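Local coordinates for protein glutathione peroxidase (Hypocrea jecorina, PDB 6VPD) that probably catalyses the reduction of hydroperoxides to alcohols, with the dithiol of thioredoxin supplying the electrons, at residues 31-36 / 41-46; 53-58 / 68-73; 78-83 / 182-187. All blocks are in the same frame, centred on the assembly; numbering follows the deposited sequence.

Contact 1: residues 31-36 / 41-46; sequences DFKVPD and EVDLSQ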
loop_
_atom_site.group_PDB
_atom_site.type_symbol
_atom_site.label_atom_id
_atom_site.label_comp_id
_atom_site.label_asym_id
_atom_site.label_seq_id
_atom_site.Cartn_x
_atom_site.Cartn_y
_atom_site.Cartn_z
ATOM N N ASP A 31 9.287 22.610 15.577
ATOM C CA ASP A 31 10.617 22.602 16.184
ATOM C C ASP A 31 11.697 22.063 15.240
ATOM O O ASP A 31 12.890 22.218 15.530
ATOM C CB ASP A 31 10.632 21.757 17.478
ATOM C CG ASP A 31 9.784 22.364 18.613
ATOM O OD1 ASP A 31 9.426 23.553 18.502
ATOM O OD2 ASP A 31 9.481 21.657 19.612
ATOM N N PHE A 32 11.327 21.427 14.134
ATOM C CA PHE A 32 12.312 20.656 13.390
ATOM C C PHE A 32 12.900 21.478 12.251
ATOM O O PHE A 32 12.311 22.456 11.788
ATOM C CB PHE A 32 11.694 19.380 12.839
ATOM C CG PHE A 32 11.537 18.284 13.853
ATOM C CD1 PHE A 32 10.387 18.191 14.614
ATOM C CD2 PHE A 32 12.539 17.322 14.025
ATOM C CE1 PHE A 32 10.247 17.177 15.550
ATOM C CE2 PHE A 32 12.400 16.306 14.945
ATOM C CZ PHE A 32 11.254 16.232 15.708
ATOM N N LYS A 33 14.091 21.073 11.822
ATOM C CA LYS A 33 14.764 21.606 10.647
ATOM C C LYS A 33 14.991 20.454 9.678
ATOM O O LYS A 33 15.233 19.322 10.100
ATOM C CB LYS A 33 16.113 22.264 11.003
ATOM C CG LYS A 33 16.031 23.423 11.977
ATOM C CD LYS A 33 16.105 22.935 13.429
ATOM C CE LYS A 33 15.939 24.101 14.411
ATOM N NZ LYS A 33 16.411 23.753 15.796
ATOM N N VAL A 34 14.901 20.741 8.384
ATOM C CA VAL A 34 15.034 19.730 7.335
ATOM C C VAL A 34 15.796 20.340 6.169
ATOM O O VAL A 34 15.793 21.567 5.980
ATOM C CB VAL A 34 13.658 19.223 6.853
ATOM C CG1 VAL A 34 12.916 18.463 7.948
ATOM C CG2 VAL A 34 12.829 20.401 6.380
ATOM N N PRO A 35 16.444 19.512 5.350
ATOM C CA PRO A 35 17.110 20.042 4.154
ATOM C C PRO A 35 16.143 20.175 2.993
ATOM O O PRO A 35 15.315 19.294 2.748
ATOM C CB PRO A 35 18.172 18.983 3.850
ATOM C CG PRO A 35 17.482 17.709 4.253
ATOM C CD PRO A 35 16.649 18.057 5.483
ATOM N N ASP A 36 16.252 21.285 2.265
ATOM C CA ASP A 36 15.534 21.360 1.002
ATOM C C ASP A 36 16.364 20.692 -0.090
ATOM O O ASP A 36 17.461 20.189 0.152
ATOM C CB ASP A 36 15.184 22.805 0.645
ATOM C CG ASP A 36 16.390 23.728 0.661
ATOM O OD1 ASP A 36 17.526 23.244 0.462
ATOM O OD2 ASP A 36 16.196 24.946 0.868
ATOM N N GLU A 41 19.396 24.107 4.712
ATOM C CA GLU A 41 18.530 23.738 5.815
ATOM C C GLU A 41 17.347 24.686 5.890
ATOM O O GLU A 41 17.505 25.907 5.796
ATOM C CB GLU A 41 19.322 23.684 7.125
ATOM C CG GLU A 41 18.991 22.439 7.973
ATOM C CD GLU A 41 19.226 21.113 7.198
ATOM O OE1 GLU A 41 18.676 20.060 7.609
ATOM O OE2 GLU A 41 19.959 21.117 6.158
ATOM N N VAL A 42 16.153 24.098 5.956
ATOM C CA VAL A 42 14.882 24.798 6.058
ATOM C C VAL A 42 14.431 24.721 7.501
ATOM O O VAL A 42 14.462 23.644 8.114
ATOM C CB VAL A 42 13.814 24.169 5.144
ATOM C CG1 VAL A 42 12.435 24.793 5.410
ATOM C CG2 VAL A 42 14.219 24.272 3.678
ATOM N N ASP A 43 14.005 25.851 8.053
ATOM C CA ASP A 43 13.419 25.844 9.381
ATOM C C ASP A 43 11.909 25.705 9.256
ATOM O O ASP A 43 11.253 26.521 8.596
ATOM C CB ASP A 43 13.788 27.094 10.164
ATOM C CG ASP A 43 13.505 26.935 11.639
ATOM O OD1 ASP A 43 12.622 26.106 12.000
ATOM O OD2 ASP A 43 14.174 27.620 12.441
ATOM N N LEU A 44 11.363 24.665 9.882
ATOM C CA LEU A 44 9.934 24.398 9.788
ATOM C C LEU A 44 9.094 25.345 10.644
ATOM O O LEU A 44 7.873 25.394 10.474
ATOM C CB LEU A 44 9.659 22.934 10.154
ATOM C CG LEU A 44 10.181 21.947 9.098
ATOM C CD1 LEU A 44 9.806 20.540 9.464
ATOM C CD2 LEU A 44 9.670 22.273 7.701
ATOM N N SER A 45 9.707 26.109 11.545
ATOM C CA SER A 45 8.965 27.146 12.246
ATOM C C SER A 45 8.465 28.234 11.299
ATOM O O SER A 45 7.522 28.951 11.641
ATOM C CB SER A 45 9.843 27.775 13.311
ATOM O OG SER A 45 10.881 28.511 12.671
ATOM N N GLN A 46 9.084 28.386 10.124
ATOM C CA GLN A 46 8.575 29.333 9.136
ATOM C C GLN A 46 7.150 29.005 8.717
ATOM O O GLN A 46 6.469 29.869 8.155
ATOM C CB GLN A 46 9.464 29.347 7.889
ATOM C CG GLN A 46 9.066 28.295 6.848
ATOM C CD GLN A 46 9.868 28.381 5.558
ATOM O OE1 GLN A 46 11.091 28.245 5.563
ATOM N NE2 GLN A 46 9.175 28.597 4.442
#

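Contact 2: residues 53-58 / 68-73; sequences LVVNTA and KNLESV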
loop_
_atom_site.group_PDB
_atom_site.type_symbol
_atom_site.label_atom_id
_atom_site.label_comp_id
_atom_site.label_asym_id
_atom_site.label_seq_id
_atom_site.Cartn_x
_atom_site.Cartn_y
_atom_site.Cartn_z
ATOM N N LEU A 53 0.893 19.018 5.320
ATOM C CA LEU A 53 0.752 17.625 4.940
ATOM C C LEU A 53 2.123 17.129 4.507
ATOM O O LEU A 53 2.691 17.639 3.536
ATOM C CB LEU A 53 -0.282 17.453 3.829
ATOM C CG LEU A 53 -0.471 15.962 3.518
ATOM C CD1 LEU A 53 -1.354 15.255 4.567
ATOM C CD2 LEU A 53 -0.961 15.723 2.122
ATOM N N VAL A 54 2.659 16.153 5.236
ATOM C CA VAL A 54 4.010 15.656 5.027
ATOM C C VAL A 54 3.867 14.351 4.281
ATOM O O VAL A 54 3.063 13.498 4.670
ATOM C CB VAL A 54 4.755 15.456 6.362
ATOM C CG1 VAL A 54 6.085 14.775 6.134
ATOM C CG2 VAL A 54 4.962 16.780 7.098
ATOM N N VAL A 55 4.591 14.210 3.181
ATOM C CA VAL A 55 4.489 13.017 2.354
ATOM C C VAL A 55 5.896 12.648 1.880
ATOM O O VAL A 55 6.680 13.526 1.504
ATOM C CB VAL A 55 3.500 13.231 1.190
ATOM C CG1 VAL A 55 4.019 14.259 0.233
ATOM C CG2 VAL A 55 3.227 11.928 0.454
ATOM N N ASN A 56 6.250 11.367 2.003
ATOM C CA ASN A 56 7.505 10.841 1.480
ATOM C C ASN A 56 7.290 10.418 0.030
ATOM O O ASN A 56 6.467 9.536 -0.261
ATOM C CB ASN A 56 7.994 9.654 2.296
ATOM C CG ASN A 56 6.965 8.581 2.372
ATOM O OD1 ASN A 56 5.798 8.864 2.670
ATOM N ND2 ASN A 56 7.357 7.348 2.070
ATOM N N THR A 57 8.025 11.045 -0.872
ATOM C CA THR A 57 7.838 10.807 -2.289
ATOM C C THR A 57 8.885 9.826 -2.802
ATOM O O THR A 57 9.907 9.570 -2.159
ATOM C CB THR A 57 7.895 12.120 -3.075
ATOM O OG1 THR A 57 9.040 12.878 -2.662
ATOM C CG2 THR A 57 6.647 12.926 -2.816
ATOM N N ALA A 58 8.576 9.254 -3.961
ATOM C CA ALA A 58 9.487 8.358 -4.645
ATOM C C ALA A 58 10.724 9.106 -5.110
ATOM O O ALA A 58 10.636 10.218 -5.637
ATOM C CB ALA A 58 8.793 7.726 -5.846
ATOM N N LYS A 68 -0.064 13.653 -9.350
ATOM C CA LYS A 68 -1.210 14.395 -9.859
ATOM C C LYS A 68 -2.235 14.619 -8.752
ATOM O O LYS A 68 -2.675 15.751 -8.524
ATOM C CB LYS A 68 -1.837 13.663 -11.049
ATOM C CG LYS A 68 -1.020 13.719 -12.343
ATOM C CD LYS A 68 -1.729 12.919 -13.456
ATOM C CE LYS A 68 -1.120 13.158 -14.838
ATOM N NZ LYS A 68 -1.782 12.367 -15.926
ATOM N N ASN A 69 -2.597 13.551 -8.031
ATOM C CA ASN A 69 -3.602 13.663 -6.976
ATOM C C ASN A 69 -3.146 14.582 -5.844
ATOM O O ASN A 69 -3.954 15.346 -5.295
ATOM C CB ASN A 69 -3.938 12.281 -6.429
ATOM C CG ASN A 69 -4.764 11.467 -7.394
ATOM O OD1 ASN A 69 -4.466 10.304 -7.665
ATOM N ND2 ASN A 69 -5.816 12.079 -7.922
ATOM N N LEU A 70 -1.864 14.513 -5.470
ATOM C CA LEU A 70 -1.360 15.405 -4.430
ATOM C C LEU A 70 -1.217 16.831 -4.938
ATOM O O LEU A 70 -1.440 17.784 -4.184
ATOM C CB LEU A 70 -0.026 14.897 -3.854
ATOM C CG LEU A 70 -0.186 13.736 -2.858
ATOM C CD1 LEU A 70 0.827 12.617 -3.053
ATOM C CD2 LEU A 70 -0.185 14.256 -1.414
ATOM N N GLU A 71 -0.850 17.011 -6.208
ATOM C CA GLU A 71 -0.923 18.348 -6.786
ATOM C C GLU A 71 -2.363 18.864 -6.833
ATOM O O GLU A 71 -2.603 20.060 -6.637
ATOM C CB GLU A 71 -0.301 18.341 -8.176
ATOM C CG GLU A 71 -0.204 19.697 -8.824
ATOM C CD GLU A 71 0.677 20.661 -8.057
ATOM O OE1 GLU A 71 0.532 21.889 -8.251
ATOM O OE2 GLU A 71 1.530 20.202 -7.268
ATOM N N SER A 72 -3.333 17.972 -7.048
ATOM C CA SER A 72 -4.728 18.379 -7.177
ATOM C C SER A 72 -5.315 18.840 -5.841
ATOM O O SER A 72 -5.957 19.891 -5.769
ATOM C CB SER A 72 -5.537 17.228 -7.775
ATOM O OG SER A 72 -6.928 17.463 -7.666
ATOM N N VAL A 73 -5.113 18.068 -4.772
ATOM C CA VAL A 73 -5.579 18.490 -3.449
ATOM C C VAL A 73 -4.908 19.795 -3.027
ATOM O O VAL A 73 -5.514 20.621 -2.340
ATOM C CB VAL A 73 -5.336 17.363 -2.420
ATOM C CG1 VAL A 73 -5.844 17.766 -1.036
ATOM C CG2 VAL A 73 -6.017 16.091 -2.866
#

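Contact 3: residues 78-83 / 182-187; sequences KKEYPD and KIIEAI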
loop_
_atom_site.group_PDB
_atom_site.type_symbol
_atom_site.label_atom_id
_atom_site.label_comp_id
_atom_site.label_asym_id
_atom_site.label_seq_id
_atom_site.Cartn_x
_atom_site.Cartn_y
_atom_site.Cartn_z
ATOM N N LYS A 78 -5.510 25.375 -1.892
ATOM C CA LYS A 78 -4.868 26.674 -2.106
ATOM C C LYS A 78 -5.890 27.739 -2.518
ATOM O O LYS A 78 -5.834 28.885 -2.047
ATOM C CB LYS A 78 -3.758 26.559 -3.156
ATOM C CG LYS A 78 -2.492 27.324 -2.810
ATOM C CD LYS A 78 -1.348 26.984 -3.758
ATOM C CE LYS A 78 -1.383 27.862 -4.996
ATOM N NZ LYS A 78 -1.270 29.307 -4.622
ATOM N N LYS A 79 -6.838 27.373 -3.387
ATOM C CA LYS A 79 -7.880 28.306 -3.804
ATOM C C LYS A 79 -8.770 28.695 -2.626
ATOM O O LYS A 79 -8.877 29.875 -2.273
ATOM C CB LYS A 79 -8.711 27.687 -4.931
ATOM C CG LYS A 79 -7.912 27.351 -6.191
ATOM C CD LYS A 79 -8.741 26.530 -7.196
ATOM C CE LYS A 79 -7.989 26.318 -8.517
ATOM N NZ LYS A 79 -8.768 25.494 -9.499
ATOM N N GLU A 80 -9.416 27.702 -2.006
ATOM C CA GLU A 80 -10.281 27.937 -0.852
ATOM C C GLU A 80 -9.581 28.721 0.259
ATOM O O GLU A 80 -10.182 29.602 0.876
ATOM C CB GLU A 80 -10.770 26.601 -0.293
ATOM C CG GLU A 80 -11.445 25.698 -1.298
ATOM C CD GLU A 80 -12.734 25.114 -0.758
ATOM O OE1 GLU A 80 -13.793 25.751 -0.959
ATOM O OE2 GLU A 80 -12.693 24.029 -0.129
ATOM N N TYR A 81 -8.315 28.408 0.533
ATOM C CA TYR A 81 -7.622 28.873 1.735
ATOM C C TYR A 81 -6.181 29.185 1.400
ATOM O O TYR A 81 -5.263 28.458 1.798
ATOM C CB TYR A 81 -7.679 27.820 2.841
ATOM C CG TYR A 81 -9.057 27.564 3.339
ATOM C CD1 TYR A 81 -9.678 28.458 4.212
ATOM C CD2 TYR A 81 -9.742 26.440 2.934
ATOM C CE1 TYR A 81 -10.955 28.222 4.662
ATOM C CE2 TYR A 81 -11.004 26.191 3.373
ATOM C CZ TYR A 81 -11.611 27.078 4.242
ATOM O OH TYR A 81 -12.884 26.804 4.677
ATOM N N PRO A 82 -5.938 30.272 0.679
ATOM C CA PRO A 82 -4.568 30.557 0.228
ATOM C C PRO A 82 -3.642 30.834 1.406
ATOM O O PRO A 82 -3.981 31.598 2.315
ATOM C CB PRO A 82 -4.742 31.785 -0.676
ATOM C CG PRO A 82 -6.017 32.436 -0.209
ATOM C CD PRO A 82 -6.906 31.289 0.226
ATOM N N ASP A 83 -2.470 30.186 1.383
ATOM C CA ASP A 83 -1.422 30.304 2.400
ATOM C C ASP A 83 -1.754 29.516 3.666
ATOM O O ASP A 83 -0.914 29.405 4.572
ATOM C CB ASP A 83 -1.161 31.771 2.773
ATOM C CG ASP A 83 -0.358 32.529 1.717
ATOM O OD1 ASP A 83 -0.242 32.051 0.559
ATOM O OD2 ASP A 83 0.127 33.636 2.062
ATOM N N LYS A 182 -10.386 16.387 6.395
ATOM C CA LYS A 182 -9.561 16.531 7.594
ATOM C C LYS A 182 -8.649 17.755 7.504
ATOM O O LYS A 182 -8.414 18.436 8.513
ATOM C CB LYS A 182 -8.729 15.272 7.816
ATOM C CG LYS A 182 -9.526 14.089 8.311
ATOM C CD LYS A 182 -9.821 14.153 9.795
ATOM C CE LYS A 182 -8.612 14.618 10.591
ATOM N NZ LYS A 182 -9.060 15.043 11.941
ATOM N N ILE A 183 -8.104 18.037 6.314
ATOM C CA ILE A 183 -7.294 19.239 6.142
ATOM C C ILE A 183 -8.117 20.466 6.468
ATOM O O ILE A 183 -7.739 21.287 7.315
ATOM C CB ILE A 183 -6.729 19.328 4.714
ATOM C CG1 ILE A 183 -5.648 18.278 4.496
ATOM C CG2 ILE A 183 -6.135 20.713 4.490
ATOM C CD1 ILE A 183 -5.604 17.782 3.085
ATOM N N ILE A 184 -9.266 20.599 5.804
ATOM C CA ILE A 184 -10.101 21.793 5.917
ATOM C C ILE A 184 -10.598 22.003 7.354
ATOM O O ILE A 184 -10.671 23.145 7.829
ATOM C CB ILE A 184 -11.233 21.683 4.877
ATOM C CG1 ILE A 184 -10.662 21.991 3.491
ATOM C CG2 ILE A 184 -12.411 22.578 5.205
ATOM C CD1 ILE A 184 -11.506 21.464 2.357
ATOM N N GLU A 185 -10.892 20.917 8.081
ATOM C CA GLU A 185 -11.150 21.029 9.518
ATOM C C GLU A 185 -9.924 21.543 10.272
ATOM O O GLU A 185 -10.047 22.395 11.160
ATOM C CB GLU A 185 -11.598 19.683 10.083
ATOM C CG GLU A 185 -11.974 19.646 11.591
ATOM C CD GLU A 185 -12.607 20.942 12.173
ATOM O OE1 GLU A 185 -11.872 21.827 12.660
ATOM O OE2 GLU A 185 -13.854 21.084 12.152
ATOM N N ALA A 186 -8.728 21.032 9.950
ATOM C CA ALA A 186 -7.550 21.584 10.609
ATOM C C ALA A 186 -7.409 23.068 10.304
ATOM O O ALA A 186 -7.006 23.837 11.183
ATOM C CB ALA A 186 -6.286 20.827 10.214
ATOM N N ILE A 187 -7.810 23.498 9.096
ATOM C CA ILE A 187 -7.655 24.899 8.702
ATOM C C ILE A 187 -8.646 25.792 9.452
ATOM O O ILE A 187 -8.289 26.884 9.916
ATOM C CB ILE A 187 -7.798 25.046 7.173
ATOM C CG1 ILE A 187 -6.577 24.469 6.462
ATOM C CG2 ILE A 187 -8.016 26.521 6.767
ATOM C CD1 ILE A 187 -6.754 24.384 4.968
#

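Contact 1: residues 31-36 / 41-46
One face of the E41 carboxylate lies over the V34-P35 peptide bond, nearly parallel to it, and the side chain runs beside P35, pointing the same way. E41 OE1 is 3.2 Å from both V34 C and P35 N, but a proline nitrogen has no hydrogen to share, so the two groups pack without a bond. The carboxylate of D43 serves its own strand end: S45 N approaches OD1 from above its plane (44° out), making an Asx turn, and S45 OG adds a weak bond. The ring of F32 leads away to meet W137 with planes at about 45°, leaving its CB to touch L44.

V34 and V42 form a hydrogen-bonded antiparallel pair, V34 N to V42 O at 2.9 Å and V42 N to V34 O at 2.6 Å; beyond the strand pairs, L44 N donates to F32 O at 3.1 Å. With CG anti to its carbonyl carbon (chi1 -70°), L44 crosses V34 at about a right angle: L44 CD1 is 4.0 Å from V34 CG1, and L44 CD2 is 3.9 Å from V34 CG2. Cutting L44 back to an alanine is likely to leave both V34 methyls without this neighbour and to open a gap beside F32 CB. D36, whose OD1 accepts from N40 in the turn, lays its CB and OD2 against V42 CG2. The whole is a two-stranded antiparallel beta hairpin, the N-terminal element that precedes the central sheet in glutathione peroxidases.

Contact 2: residues 53-58 / 68-73
Of residues 68-73, only L70 touches 53-58, and it does so by apolar contact alone. Its two methyls divide the work: L70 CD2 meets L53 CD2 at 3.9 Å, while L70 CD1 approaches V55 CG2 more loosely, at 4.3 Å. L53 and V55 are two positions apart on an extended strand, so both project from the same face of the sheet, and a branched side chain can touch both. L53 carries its CG anti to the backbone N (chi1 -176°), which brings one methyl, CD2, to the helix, where the leucine side chains cross at about a right angle. Since V55 CA and L70 CA remain 9.3 Å apart, side chains fill the whole distance between the two backbones.

No hydrogen bond crosses the contact; each segment finds its polar partners in its own helix or in other parts of the chain. In the helix, S72 N bonds to K68 O at 2.7 Å and V73 N to N69 O at 3.0 Å, the i to i+4 pattern of a regular helix. The strand spends its backbone groups on its neighbours, L53 and V55 pairing with strand 85-92 and V54 with F158. Among the polar side chains, E71 OE2 accepts from T117 N, and N56 ND2 donates to W153 O.

This is the first half of a beta-alpha-beta unit of the thioredoxin fold, in which strand 51-58, helix 64-80 and the parallel strand 85-92 follow one another. P176 of helix 176-188 touches L70 too, while V54, on the reverse of the sheet, packs against Y135 and L138 of helix 133-141.

Contact 3: residues 78-83 / 182-187
Y81 is where the chain leaves the helical path after E80, its phi stretched to -143°, and it is also the residue of 78-83 nearest to 182-187 by CA atoms, with Y81 CA 8.0 Å from I187 CA. The partner segment is regular helix throughout, as the bonds A186 N to K182 O and I187 N to I183 O show. One turn of it, from I184 to I187, therefore presents two isoleucines to the helix end.

The aromatic ring carries most of the contact. Y81 has its CG anti to the carbonyl carbon (chi1 -65°), which swings the ring toward the isoleucines. I187 lays CG2 over one face of it, 3.9 Å from the ring centroid and 22° off the normal, a CH-pi contact displaced toward the rim, where CG2 is 3.6 Å from Y81 CD1. I187 CD1 adds a touch to Y81 CB at 4.1 Å. I184 meets the same ring obliquely, its CG1 4.2 Å from Y81 CE2, and extends CD1 to within 3.8 Å of E80 OE2. The phenol itself is tied to the partner helix, for Y81 OH is hydrogen-bonded to K188 NZ.

The junction thus joins the C-terminal end of helix 64-80 to the late turns of helix 176-188. I187 also touches I77 of the first helix and V51 of strand 51-58, and I183 reaches L159, placing helix 176-188 against both helix 64-80 and the central sheet.

The three contacts follow one another along the chain, each closing before the next opens, within a single thioredoxin-like domain. Contact 1 stands apart on a separate two-stranded sheet, its centre about 19 Å from that of contact 2 and about 21 Å from that of contact 3; strand 41-43 leads next into strand 51-58. Contacts 2 and 3 share helix 64-80, have centres about 15 Å apart and touch through V73 CG1 and I183 CD1, 4.1 Å apart. Helix 64-80 is thus fixed to the sheet and, at its far end, to helix 176-188. The predicted active-site C61 lies on the connection between strand 51-58 and helix 64-80; the contacts lie away from it and join layers of the fold.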